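Local coordinates for arginine decarboxylase, A207R protein (Paramecium bursaria Chlorella virus 1, PDB 2NVA) that catalyses the decarboxylation of arginine to agmatine, using pyridoxal 5'-phosphate as cofactor, and assembles as a two-subunit enzyme with a TIM-barrel domain, at residues R135-D138 and V143-G146; A90-T95 and N147-N152; S3-I8 and F19-P24. One frame throughout, in Å; residues are numbered along the deposited sequence.

How the contacts relate
Contacts 1 and 2 adjoin each other, their centres about 12 Å apart, and both use the loop between strand 129-133 and helix 156-165 in the barrel domain. They are joined by a probable backbone hydrogen bond from Arg135 N to Ala151 O, and both reach the second subunit. Contact 1 is partly buried and dominated by a salt-bridged arginine lying on a peptide group, whereas contact 2 is buried and pairs two rings. Contact 3 is also buried, but purely apolar. It lies on the opposite side of the chain's centre from the other two, about 35 Å from contact 1 between centres, and packs the N-terminal helix on the mixed sheet, away from the annotated sites.

Contact 1. Residues R135-D138 and V143-G146; sequences RCDD and VQLG. With PL2 ((4-{[(4-{[amino(imino)methyl]amino}butyl)amino]methyl}-5-hydroxy-6-methylpyridin-3-yl)methyl dihydrogen phosphate), chain I.
Arg135 lays its guanidinium flat on the backbone of Gly146, whose carbonyl carbon sits 3.3 Å above the guanidinium plane and over its centre. Gly146 O lies over the same face, 3.3 Å from Arg135 NE, but at an angle too poor for a hydrogen bond, so the guanidinium face rests against the carbonyl group in van der Waals contact. The arginine reaches it with an extended chain, CG trans to the backbone N (chi1 -179°). Asp137 holds the group at its edge: NE and NH2 approach the carboxylate side-on, both binding OD2. The NH2 to OD2 bond, 2.8 Å long, uses the syn lone pair and lies practically in the guanidinium plane. The salt bridge thereby restrains the rotation of the guanidinium, while Asp137 OD1 comes within 3.3 Å of Gly146 CA. Glycine, with no side chain, leaves room for both the carboxylate and the guanidinium, and this is the tight part of the contact.

Packing is looser at the other end. Gln144, partly exposed like Arg135 and Asp137, folds back through a bend at chi2 so that its amide nears the Asp138 carbonyl. Leu145 instead turns into the active site, its CD1 3.7 Å from the N atom of the bound cofactor-agmatine adduct, with Cys324 of the second subunit also against it. Both segments belong to the long loop between strand 129-133 and helix 156-165; Cys136 packs on helix 184-204, and Asp138, hydrogen-bonded to Ser181, touches Ala186 of that helix.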
ATOM      1  N   ARG A 135       8.956 -22.825 -12.088  1.00 12.86           N
ATOM      2  CA  ARG A 135       9.367 -22.359 -10.771  1.00 13.26           C
ATOM      3  C   ARG A 135      10.816 -22.757 -10.492  1.00 13.57           C
ATOM      4  O   ARG A 135      11.168 -23.942 -10.564  1.00 13.76           O
ATOM      5  CB  ARG A 135       8.468 -22.939  -9.685  1.00 13.25           C
ATOM      6  CG  ARG A 135       8.859 -22.464  -8.301  1.00 14.87           C
ATOM      7  CD  ARG A 135       8.038 -23.131  -7.236  1.00 15.59           C
ATOM      8  NE  ARG A 135       8.427 -22.607  -5.925  1.00 15.68           N
ATOM      9  CZ  ARG A 135       7.767 -22.832  -4.792  1.00 16.01           C
ATOM     10  NH1 ARG A 135       6.654 -23.563  -4.791  1.00 14.44           N
ATOM     11  NH2 ARG A 135       8.210 -22.299  -3.660  1.00 14.57           N
ATOM     12  N   CYS A 136      11.645 -21.764 -10.175  1.00 14.02           N
ATOM     13  CA  CYS A 136      13.041 -21.986  -9.797  1.00 14.93           C
ATOM     14  C   CYS A 136      13.446 -20.893  -8.815  1.00 14.78           C
ATOM     15  O   CYS A 136      13.806 -19.782  -9.234  1.00 15.85           O
ATOM     16  CB  CYS A 136      13.971 -21.907 -11.021  1.00 15.16           C
ATOM     17  SG  CYS A 136      13.757 -23.138 -12.318  1.00 16.90           S
ATOM     18  N   ASP A 137      13.395 -21.176  -7.520  1.00 14.29           N
ATOM     19  CA  ASP A 137      13.541 -20.111  -6.530  1.00 14.03           C
ATOM     20  C   ASP A 137      14.990 -19.816  -6.135  1.00 13.86           C
ATOM     21  O   ASP A 137      15.831 -20.711  -6.082  1.00 13.86           O
ATOM     22  CB  ASP A 137      12.770 -20.431  -5.248  1.00 14.25           C
ATOM     23  CG  ASP A 137      11.283 -20.643  -5.477  1.00 15.42           C
ATOM     24  OD1 ASP A 137      10.779 -20.419  -6.601  1.00 14.99           O
ATOM     25  OD2 ASP A 137      10.609 -21.021  -4.490  1.00 16.09           O
ATOM     26  N   ASP A 138      15.251 -18.549  -5.837  1.00 13.13           N
ATOM     27  CA  ASP A 138      16.434 -18.176  -5.078  1.00 13.38           C
ATOM     28  C   ASP A 138      15.953 -18.069  -3.635  1.00 13.61           C
ATOM     29  O   ASP A 138      15.175 -17.160  -3.313  1.00 14.35           O
ATOM     30  CB  ASP A 138      16.972 -16.821  -5.557  1.00 12.95           C
ATOM     31  CG  ASP A 138      18.027 -16.233  -4.610  1.00 13.20           C
ATOM     32  OD1 ASP A 138      18.515 -16.957  -3.711  1.00 13.25           O
ATOM     33  OD2 ASP A 138      18.335 -15.035  -4.753  1.00 13.49           O
ATOM     34  N   VAL A 143      12.241 -10.681  -2.278  1.00 15.00           N
ATOM     35  CA  VAL A 143      10.806 -10.946  -2.431  1.00 15.48           C
ATOM     36  C   VAL A 143      10.597 -12.291  -3.146  1.00 15.14           C
ATOM     37  O   VAL A 143      10.928 -12.443  -4.322  1.00 14.89           O
ATOM     38  CB  VAL A 143      10.100  -9.796  -3.182  1.00 15.66           C
ATOM     39  CG1 VAL A 143       8.593 -10.069  -3.294  1.00 15.41           C
ATOM     40  CG2 VAL A 143      10.385  -8.432  -2.501  1.00 16.65           C
ATOM     41  N   GLN A 144      10.050 -13.261  -2.413  1.00 15.31           N
ATOM     42  CA  GLN A 144       9.793 -14.617  -2.929  1.00 15.09           C
ATOM     43  C   GLN A 144       8.548 -14.669  -3.830  1.00 15.18           C
ATOM     44  O   GLN A 144       7.549 -14.021  -3.525  1.00 15.19           O
ATOM     45  CB  GLN A 144       9.642 -15.584  -1.749  1.00 15.64           C
ATOM     46  CG  GLN A 144      10.918 -15.769  -0.930  1.00 14.50           C
ATOM     47  CD  GLN A 144      12.058 -16.368  -1.743  1.00 16.32           C
ATOM     48  OE1 GLN A 144      13.172 -15.800  -1.810  1.00 16.57           O
ATOM     49  NE2 GLN A 144      11.807 -17.509  -2.356  1.00 14.77           N
ATOM     50  N   LEU A 145       8.621 -15.428  -4.928  1.00 14.97           N
ATOM     51  CA  LEU A 145       7.553 -15.446  -5.962  1.00 15.59           C
ATOM     52  C   LEU A 145       7.082 -16.855  -6.311  1.00 15.71           C
ATOM     53  O   LEU A 145       6.045 -17.056  -6.993  1.00 14.62           O
ATOM     54  CB  LEU A 145       8.058 -14.771  -7.246  1.00 15.58           C
ATOM     55  CG  LEU A 145       8.676 -13.377  -7.212  1.00 15.94           C
ATOM     56  CD1 LEU A 145       9.267 -13.035  -8.581  1.00 16.01           C
ATOM     57  CD2 LEU A 145       7.681 -12.296  -6.750  1.00 16.10           C
ATOM     58  N   GLY A 146       7.866 -17.826  -5.833  1.00 15.76           N
ATOM     59  CA  GLY A 146       7.710 -19.240  -6.175  1.00 15.26           C
ATOM     60  C   GLY A 146       6.390 -19.916  -5.833  1.00 15.26           C
ATOM     61  O   GLY A 146       5.841 -20.664  -6.660  1.00 15.10           O
TER
HETATM   62  N1  PL2 I2001       9.303  -9.960 -14.375  1.00 16.27           N
HETATM   63  C2  PL2 I2001       8.263 -10.445 -13.676  1.00 17.24           C
HETATM   64  C2A PL2 I2001       7.275 -11.425 -14.340  1.00 16.58           C
HETATM   65  C3  PL2 I2001       8.105 -10.042 -12.343  1.00 17.19           C
HETATM   66  O3  PL2 I2001       7.055 -10.560 -11.653  1.00 16.61           O
HETATM   67  C4  PL2 I2001       9.009  -9.153 -11.727  1.00 16.25           C
HETATM   68  C4A PL2 I2001       8.861  -8.671 -10.253  1.00 17.44           C
HETATM   69  C5  PL2 I2001      10.075  -8.693 -12.526  1.00 15.81           C
HETATM   70  C6  PL2 I2001      10.189  -9.112 -13.839  1.00 15.40           C
HETATM   71  P   PL2 I2001      13.015  -7.059 -10.532  1.00 15.09           P
HETATM   72  N   PL2 I2001       8.153  -9.652  -9.401  1.00 17.41           N
HETATM   73  CA  PL2 I2001       7.313  -8.983  -8.398  1.00 16.81           C
HETATM   74  CG  PL2 I2001       7.279  -7.415  -6.410  1.00 16.95           C
HETATM   75  OP2 PL2 I2001      13.599  -7.524  -9.111  1.00 15.47           O
HETATM   76  OP3 PL2 I2001      12.477  -5.537 -10.326  1.00 14.49           O
HETATM   77  OP1 PL2 I2001      14.041  -7.159 -11.613  1.00 13.21           O
HETATM   78  OP4 PL2 I2001      11.740  -8.017 -10.748  1.00 16.44           O
HETATM   79  C5M PL2 I2001      11.124  -7.720 -11.952  1.00 16.95           C
HETATM   80  CB  PL2 I2001       8.143  -8.025  -7.516  1.00 16.95           C
HETATM   81  CD  PL2 I2001       8.114  -6.482  -5.501  1.00 15.30           C
HETATM   82  NE  PL2 I2001       7.163  -5.878  -4.541  1.00 15.98           N
HETATM   83  CZ  PL2 I2001       7.397  -4.811  -3.762  1.00 16.02           C
HETATM   84  NH2 PL2 I2001       6.413  -4.368  -2.943  1.00 15.33           N
HETATM   85  NH1 PL2 I2001       8.583  -4.195  -3.786  1.00 15.93           N

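Contact 2. Residues A90-T95 and N147-N152; sequences AHTMKT and NKFGAN
Phe149 and His91 form an offset edge-to-face aromatic pair, the phenyl edge directed toward the imidazole face. The planes stand at 90° and the ring centroids are 5.3 Å apart; the closest atoms are Phe149 CE1 and His91 CE1, at 3.6 Å. The imidazole reaches out because its CG lies trans to the backbone N (chi1 -173°). The phenyl ring carries the aliphatic part of its own neighbour over one face, with Lys148 CG 3.6 Å above the plane.

Van der Waals contact of a polar atom with the ring comes from Thr92. Its OG1 meets the phenyl at the edge, near the ring plane, only 3.1 Å from Phe149 CD1. That oxygen is hydrogen-bonded to Asp113 OD2, which also accepts from Gly150 N, so one carboxylate oxygen ties the two segments together indirectly.

Hydrogen bonds fix the imidazole at both nitrogens. Met93 N donates to His91 ND1 over 3.1 Å, nearly straight at 164° though tilted from the ring plane, and His91 NE2 is bonded to Cys322 O of the second subunit. Lys94 NZ holds the backbone of the same residue, donating to His91 O at 2.7 Å in the carbonyl plane, and is salt-bridged to Glu117.

These loops follow strands 87-89 and 129-133 at the C-terminal ends of barrel strands, where TIM barrels place their active sites. The ring pair lies close behind the cofactor pocket, with Phe149 about 6 Å from the bound adduct (nearest side-chain atoms), and at the subunit interface.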
ATOM      1  N   ALA A  90       4.086 -10.595 -19.641  1.00 12.56           N
ATOM      2  CA  ALA A  90       4.792 -11.565 -18.787  1.00 12.72           C
ATOM      3  C   ALA A  90       4.097 -11.770 -17.435  1.00 13.24           C
ATOM      4  O   ALA A  90       4.713 -11.621 -16.376  1.00 13.85           O
ATOM      5  CB  ALA A  90       6.260 -11.143 -18.595  1.00 13.46           C
ATOM      6  N   HIS A  91       2.816 -12.120 -17.475  1.00 12.84           N
ATOM      7  CA  HIS A  91       2.060 -12.409 -16.262  1.00 12.42           C
ATOM      8  C   HIS A  91       1.315 -13.701 -16.581  1.00 12.36           C
ATOM      9  O   HIS A  91       0.570 -13.763 -17.559  1.00 12.35           O
ATOM     10  CB  HIS A  91       1.240 -11.206 -15.829  1.00 13.13           C
ATOM     11  CG  HIS A  91       0.566 -11.373 -14.502  1.00 14.30           C
ATOM     12  ND1 HIS A  91       0.105 -12.590 -14.050  1.00 15.23           N
ATOM     13  CD2 HIS A  91       0.277 -10.476 -13.530  1.00 13.69           C
ATOM     14  CE1 HIS A  91      -0.439 -12.437 -12.856  1.00 13.44           C
ATOM     15  NE2 HIS A  91      -0.348 -11.163 -12.518  1.00 13.86           N
ATOM     16  N   THR A  92       1.501 -14.719 -15.764  1.00 12.11           N
ATOM     17  CA  THR A  92       0.935 -16.035 -16.100  1.00 12.16           C
ATOM     18  C   THR A  92      -0.571 -16.111 -15.909  1.00 12.68           C
ATOM     19  O   THR A  92      -1.197 -17.094 -16.330  1.00 12.38           O
ATOM     20  CB  THR A  92       1.604 -17.196 -15.307  1.00 12.41           C
ATOM     21  OG1 THR A  92       1.341 -17.026 -13.908  1.00 12.31           O
ATOM     22  CG2 THR A  92       3.125 -17.221 -15.553  1.00 11.97           C
ATOM     23  N   MET A  93      -1.156 -15.083 -15.286  1.00 12.08           N
ATOM     24  CA  MET A  93      -2.610 -15.054 -15.041  1.00 12.69           C
ATOM     25  C   MET A  93      -3.205 -13.750 -15.572  1.00 12.81           C
ATOM     26  O   MET A  93      -3.087 -12.695 -14.944  1.00 13.29           O
ATOM     27  CB  MET A  93      -2.906 -15.220 -13.546  1.00 12.81           C
ATOM     28  CG  MET A  93      -2.516 -16.583 -13.005  1.00 13.46           C
ATOM     29  SD  MET A  93      -3.672 -17.845 -13.586  1.00 13.06           S
ATOM     30  CE  MET A  93      -2.958 -19.335 -12.875  1.00 12.60           C
ATOM     31  N   LYS A  94      -3.841 -13.841 -16.739  1.00 12.58           N
ATOM     32  CA  LYS A  94      -4.290 -12.667 -17.487  1.00 12.23           C
ATOM     33  C   LYS A  94      -5.803 -12.743 -17.640  1.00 12.61           C
ATOM     34  O   LYS A  94      -6.331 -13.811 -17.961  1.00 12.57           O
ATOM     35  CB  LYS A  94      -3.638 -12.670 -18.878  1.00 12.63           C
ATOM     36  CG  LYS A  94      -2.098 -12.575 -18.869  1.00 12.19           C
ATOM     37  CD  LYS A  94      -1.461 -13.041 -20.196  1.00 11.93           C
ATOM     38  CE  LYS A  94      -1.493 -14.582 -20.361  1.00 12.45           C
ATOM     39  NZ  LYS A  94      -0.926 -15.316 -19.166  1.00 13.53           N
ATOM     40  N   THR A  95      -6.505 -11.630 -17.434  1.00 12.22           N
ATOM     41  CA  THR A  95      -7.948 -11.662 -17.583  1.00 12.69           C
ATOM     42  C   THR A  95      -8.302 -11.883 -19.058  1.00 12.84           C
ATOM     43  O   THR A  95      -7.549 -11.502 -19.956  1.00 12.13           O
ATOM     44  CB  THR A  95      -8.646 -10.376 -17.075  1.00 12.93           C
ATOM     45  OG1 THR A  95      -8.394  -9.302 -17.986  1.00 12.38           O
ATOM     46  CG2 THR A  95      -8.154  -9.989 -15.669  1.00 12.65           C
ATOM     47  N   ASN A 147       5.884 -19.710  -4.622  1.00 14.97           N
ATOM     48  CA  ASN A 147       4.599 -20.317  -4.265  1.00 15.00           C
ATOM     49  C   ASN A 147       3.483 -19.986  -5.257  1.00 15.09           C
ATOM     50  O   ASN A 147       2.698 -20.858  -5.648  1.00 15.15           O
ATOM     51  CB  ASN A 147       4.175 -19.871  -2.898  1.00 15.34           C
ATOM     52  CG  ASN A 147       4.341 -20.954  -1.862  1.00 17.07           C
ATOM     53  OD1 ASN A 147       4.236 -22.162  -2.159  1.00 19.00           O
ATOM     54  ND2 ASN A 147       4.548 -20.545  -0.620  1.00 16.41           N
ATOM     55  N   LYS A 148       3.456 -18.736  -5.702  1.00 13.76           N
ATOM     56  CA  LYS A 148       2.336 -18.209  -6.455  1.00 13.37           C
ATOM     57  C   LYS A 148       2.440 -18.440  -7.962  1.00 13.40           C
ATOM     58  O   LYS A 148       1.421 -18.619  -8.634  1.00 13.38           O
ATOM     59  CB  LYS A 148       2.218 -16.719  -6.150  1.00 13.10           C
ATOM     60  CG  LYS A 148       1.064 -15.978  -6.803  1.00 12.70           C
ATOM     61  CD  LYS A 148       0.934 -14.583  -6.150  1.00 11.86           C
ATOM     62  CE  LYS A 148      -0.152 -13.768  -6.825  1.00 12.42           C
ATOM     63  NZ  LYS A 148      -0.213 -12.372  -6.338  1.00 12.79           N
ATOM     64  N   PHE A 149       3.666 -18.431  -8.485  1.00 13.01           N
ATOM     65  CA  PHE A 149       3.877 -18.497  -9.932  1.00 13.08           C
ATOM     66  C   PHE A 149       4.871 -19.570 -10.341  1.00 12.98           C
ATOM     67  O   PHE A 149       5.822 -19.844  -9.606  1.00 13.34           O
ATOM     68  CB  PHE A 149       4.374 -17.142 -10.452  1.00 13.69           C
ATOM     69  CG  PHE A 149       3.367 -16.030 -10.305  1.00 14.18           C
ATOM     70  CD1 PHE A 149       2.189 -16.046 -11.051  1.00 15.08           C
ATOM     71  CD2 PHE A 149       3.590 -14.985  -9.420  1.00 14.52           C
ATOM     72  CE1 PHE A 149       1.255 -15.028 -10.932  1.00 14.09           C
ATOM     73  CE2 PHE A 149       2.662 -13.966  -9.298  1.00 14.31           C
ATOM     74  CZ  PHE A 149       1.495 -13.986 -10.057  1.00 13.87           C
ATOM     75  N   GLY A 150       4.667 -20.139 -11.529  1.00 12.76           N
ATOM     76  CA  GLY A 150       5.621 -21.068 -12.111  1.00 12.45           C
ATOM     77  C   GLY A 150       5.186 -22.510 -11.963  1.00 12.79           C
ATOM     78  O   GLY A 150       4.702 -22.921 -10.907  1.00 12.69           O
ATOM     79  N   ALA A 151       5.383 -23.277 -13.031  1.00 12.89           N
ATOM     80  CA  ALA A 151       5.037 -24.696 -13.042  1.00 12.85           C
ATOM     81  C   ALA A 151       6.091 -25.512 -12.296  1.00 13.04           C
ATOM     82  O   ALA A 151       7.293 -25.242 -12.390  1.00 12.64           O
ATOM     83  CB  ALA A 151       4.917 -25.190 -14.468  1.00 12.70           C
ATOM     84  N   ASN A 152       5.625 -26.524 -11.573  1.00 13.32           N
ATOM     85  CA  ASN A 152       6.505 -27.459 -10.896  1.00 13.52           C
ATOM     86  C   ASN A 152       7.103 -28.427 -11.904  1.00 13.68           C
ATOM     87  O   ASN A 152       6.515 -28.649 -12.974  1.00 13.47           O
ATOM     88  CB  ASN A 152       5.726 -28.231  -9.831  1.00 13.48           C
ATOM     89  CG  ASN A 152       5.209 -27.334  -8.741  1.00 14.66           C
ATOM     90  OD1 ASN A 152       5.928 -26.461  -8.258  1.00 14.86           O
ATOM     91  ND2 ASN A 152       3.965 -27.553  -8.329  1.00 15.41           N
TER

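Contact 3. Residues S3-I8 and F19-P24; sequences SVVNNI and FYVSSP
Val5 is the central bump of the helix, entering the hollow between Phe19 and Val21 on the strand. Its two branches divide the work: CG1 presses on the phenyl ring, 3.9 Å from Phe19 CZ, and CG2 meets Val21 CG2 at 4.1 Å. Val21 in turn points its forked side chain at the helix. One methyl takes up Val5, and the other, CG1, lies 4.3 Å from Val4 CG1, so the fork faces two consecutive helical residues. One turn on from Val4, Ile8 and Phe19 lie alongside each other, pointing opposite ways, with Ile8 CG2 4.1 Å from Phe19 CE1. The CE1-CZ side of the phenyl thus fits between Val5 and Ile8, met obliquely by both. Phe19 is placed there by a CG set between its backbone N and carbonyl carbon (chi1 61°).

Helix 3-8 runs at 129° to strand 19-22, with their axes 10.5 Å apart at closest approach, a distance bridged by these side chains. Tyr370, which also touches Ile8, packs edge-to-face with Phe19, and Trp344 meets the same ring, while strand 18-22 is bonded in the mixed sheet to strands 262-274 and 367-371.

Every pair across the interface is apolar, with no polar group to dictate orientation; complementary shape and exclusion of water probably hold the N-terminal helix against the sheet.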
ATOM      1  N   SER A   3      24.091  18.967  -4.497  1.00 14.48           N
ATOM      2  CA  SER A   3      24.066  20.272  -5.152  1.00 14.03           C
ATOM      3  C   SER A   3      22.806  20.513  -6.010  1.00 13.79           C
ATOM      4  O   SER A   3      22.172  21.569  -5.911  1.00 13.58           O
ATOM      5  CB  SER A   3      25.333  20.450  -5.988  1.00 14.45           C
ATOM      6  OG  SER A   3      25.272  21.676  -6.712  1.00 16.61           O
ATOM      7  N   VAL A   4      22.456  19.534  -6.836  1.00 13.48           N
ATOM      8  CA  VAL A   4      21.271  19.593  -7.697  1.00 13.78           C
ATOM      9  C   VAL A   4      19.976  19.785  -6.897  1.00 13.82           C
ATOM     10  O   VAL A   4      19.155  20.651  -7.220  1.00 13.24           O
ATOM     11  CB  VAL A   4      21.150  18.307  -8.566  1.00 14.55           C
ATOM     12  CG1 VAL A   4      19.832  18.280  -9.335  1.00 15.66           C
ATOM     13  CG2 VAL A   4      22.330  18.190  -9.539  1.00 15.00           C
ATOM     14  N   VAL A   5      19.789  18.969  -5.856  1.00 13.24           N
ATOM     15  CA  VAL A   5      18.571  19.069  -5.036  1.00 13.57           C
ATOM     16  C   VAL A   5      18.515  20.429  -4.327  1.00 13.29           C
ATOM     17  O   VAL A   5      17.465  21.076  -4.284  1.00 13.28           O
ATOM     18  CB  VAL A   5      18.449  17.906  -4.005  1.00 13.16           C
ATOM     19  CG1 VAL A   5      17.195  18.075  -3.141  1.00 13.41           C
ATOM     20  CG2 VAL A   5      18.398  16.583  -4.713  1.00 13.09           C
ATOM     21  N   ASN A   6      19.653  20.861  -3.793  1.00 13.45           N
ATOM     22  CA  ASN A   6      19.737  22.173  -3.174  1.00 13.75           C
ATOM     23  C   ASN A   6      19.396  23.273  -4.174  1.00 13.72           C
ATOM     24  O   ASN A   6      18.708  24.228  -3.818  1.00 14.89           O
ATOM     25  CB  ASN A   6      21.107  22.423  -2.523  1.00 13.97           C
ATOM     26  CG  ASN A   6      21.153  21.988  -1.055  1.00 14.46           C
ATOM     27  OD1 ASN A   6      22.028  21.203  -0.658  1.00 15.53           O
ATOM     28  ND2 ASN A   6      20.205  22.470  -0.251  1.00 13.70           N
ATOM     29  N   ASN A   7      19.847  23.136  -5.420  1.00 13.84           N
ATOM     30  CA  ASN A   7      19.518  24.135  -6.439  1.00 13.22           C
ATOM     31  C   ASN A   7      18.031  24.162  -6.769  1.00 13.29           C
ATOM     32  O   ASN A   7      17.460  25.228  -6.978  1.00 13.06           O
ATOM     33  CB  ASN A   7      20.346  23.939  -7.709  1.00 13.46           C
ATOM     34  CG  ASN A   7      21.815  24.323  -7.523  1.00 13.70           C
ATOM     35  OD1 ASN A   7      22.628  24.015  -8.380  1.00 16.05           O
ATOM     36  ND2 ASN A   7      22.159  24.978  -6.409  1.00 13.55           N
ATOM     37  N   ILE A   8      17.400  22.988  -6.808  1.00 13.04           N
ATOM     38  CA  ILE A   8      15.951  22.897  -7.014  1.00 13.66           C
ATOM     39  C   ILE A   8      15.185  23.621  -5.909  1.00 13.28           C
ATOM     40  O   ILE A   8      14.216  24.341  -6.183  1.00 13.56           O
ATOM     41  CB  ILE A   8      15.477  21.420  -7.058  1.00 13.47           C
ATOM     42  CG1 ILE A   8      16.143  20.654  -8.202  1.00 14.96           C
ATOM     43  CG2 ILE A   8      13.945  21.318  -7.115  1.00 14.54           C
ATOM     44  CD1 ILE A   8      15.772  21.150  -9.569  1.00 17.31           C
ATOM     45  N   PHE A  19       9.386  15.291  -3.221  1.00 12.21           N
ATOM     46  CA  PHE A  19       9.615  15.270  -4.674  1.00 12.25           C
ATOM     47  C   PHE A  19      10.711  14.298  -5.086  1.00 12.41           C
ATOM     48  O   PHE A  19      11.726  14.153  -4.398  1.00 12.43           O
ATOM     49  CB  PHE A  19       9.873  16.692  -5.240  1.00 12.02           C
ATOM     50  CG  PHE A  19      11.102  17.394  -4.673  1.00 12.22           C
ATOM     51  CD1 PHE A  19      12.333  17.331  -5.340  1.00 12.80           C
ATOM     52  CD2 PHE A  19      11.019  18.155  -3.501  1.00 12.60           C
ATOM     53  CE1 PHE A  19      13.460  18.002  -4.835  1.00 13.08           C
ATOM     54  CE2 PHE A  19      12.136  18.809  -2.976  1.00 12.47           C
ATOM     55  CZ  PHE A  19      13.362  18.744  -3.648  1.00 12.44           C
ATOM     56  N   TYR A  20      10.472  13.625  -6.208  1.00 12.59           N
ATOM     57  CA  TYR A  20      11.472  12.779  -6.838  1.00 12.12           C
ATOM     58  C   TYR A  20      12.325  13.637  -7.751  1.00 12.59           C
ATOM     59  O   TYR A  20      11.794  14.515  -8.435  1.00 12.91           O
ATOM     60  CB  TYR A  20      10.802  11.684  -7.667  1.00 13.08           C
ATOM     61  CG  TYR A  20      10.108  10.650  -6.820  1.00 11.75           C
ATOM     62  CD1 TYR A  20      10.784   9.496  -6.398  1.00 12.11           C
ATOM     63  CD2 TYR A  20       8.785  10.819  -6.433  1.00 12.14           C
ATOM     64  CE1 TYR A  20      10.153   8.540  -5.608  1.00 12.58           C
ATOM     65  CE2 TYR A  20       8.142   9.869  -5.633  1.00 12.40           C
ATOM     66  CZ  TYR A  20       8.830   8.733  -5.225  1.00 12.76           C
ATOM     67  OH  TYR A  20       8.195   7.790  -4.449  1.00 12.39           O
ATOM     68  N   VAL A  21      13.636  13.398  -7.744  1.00 12.19           N
ATOM     69  CA  VAL A  21      14.529  13.999  -8.744  1.00 12.56           C
ATOM     70  C   VAL A  21      15.042  12.849  -9.594  1.00 12.46           C
ATOM     71  O   VAL A  21      15.779  11.989  -9.101  1.00 13.00           O
ATOM     72  CB  VAL A  21      15.710  14.784  -8.109  1.00 12.34           C
ATOM     73  CG1 VAL A  21      16.620  15.378  -9.205  1.00 12.88           C
ATOM     74  CG2 VAL A  21      15.186  15.855  -7.156  1.00 13.30           C
ATOM     75  N   SER A  22      14.638  12.845 -10.862  1.00 12.51           N
ATOM     76  CA  SER A  22      14.853  11.695 -11.739  1.00 12.58           C
ATOM     77  C   SER A  22      15.801  12.044 -12.867  1.00 12.67           C
ATOM     78  O   SER A  22      15.716  13.140 -13.423  1.00 12.53           O
ATOM     79  CB  SER A  22      13.510  11.226 -12.299  1.00 13.28           C
ATOM     80  OG  SER A  22      12.640  10.887 -11.226  1.00 12.84           O
ATOM     81  N   SER A  23      16.697  11.122 -13.200  1.00 13.23           N
ATOM     82  CA  SER A  23      17.698  11.382 -14.240  1.00 13.85           C
ATOM     83  C   SER A  23      17.712  10.325 -15.342  1.00 13.61           C
ATOM     84  O   SER A  23      18.258   9.235 -15.154  1.00 13.02           O
ATOM     85  CB  SER A  23      19.099  11.523 -13.642  1.00 15.16           C
ATOM     86  OG  SER A  23      19.303  10.510 -12.672  1.00 17.90           O
ATOM     87  N   PRO A  24      17.121  10.656 -16.499  1.00 13.34           N
ATOM     88  CA  PRO A  24      17.171   9.765 -17.654  1.00 13.15           C
ATOM     89  C   PRO A  24      18.599   9.358 -18.045  1.00 13.15           C
ATOM     90  O   PRO A  24      18.803   8.223 -18.485  1.00 12.96           O
ATOM     91  CB  PRO A  24      16.512  10.583 -18.772  1.00 13.81           C
ATOM     92  CG  PRO A  24      15.665  11.587 -18.063  1.00 14.19           C
ATOM     93  CD  PRO A  24      16.310  11.868 -16.742  1.00 13.48           C
TER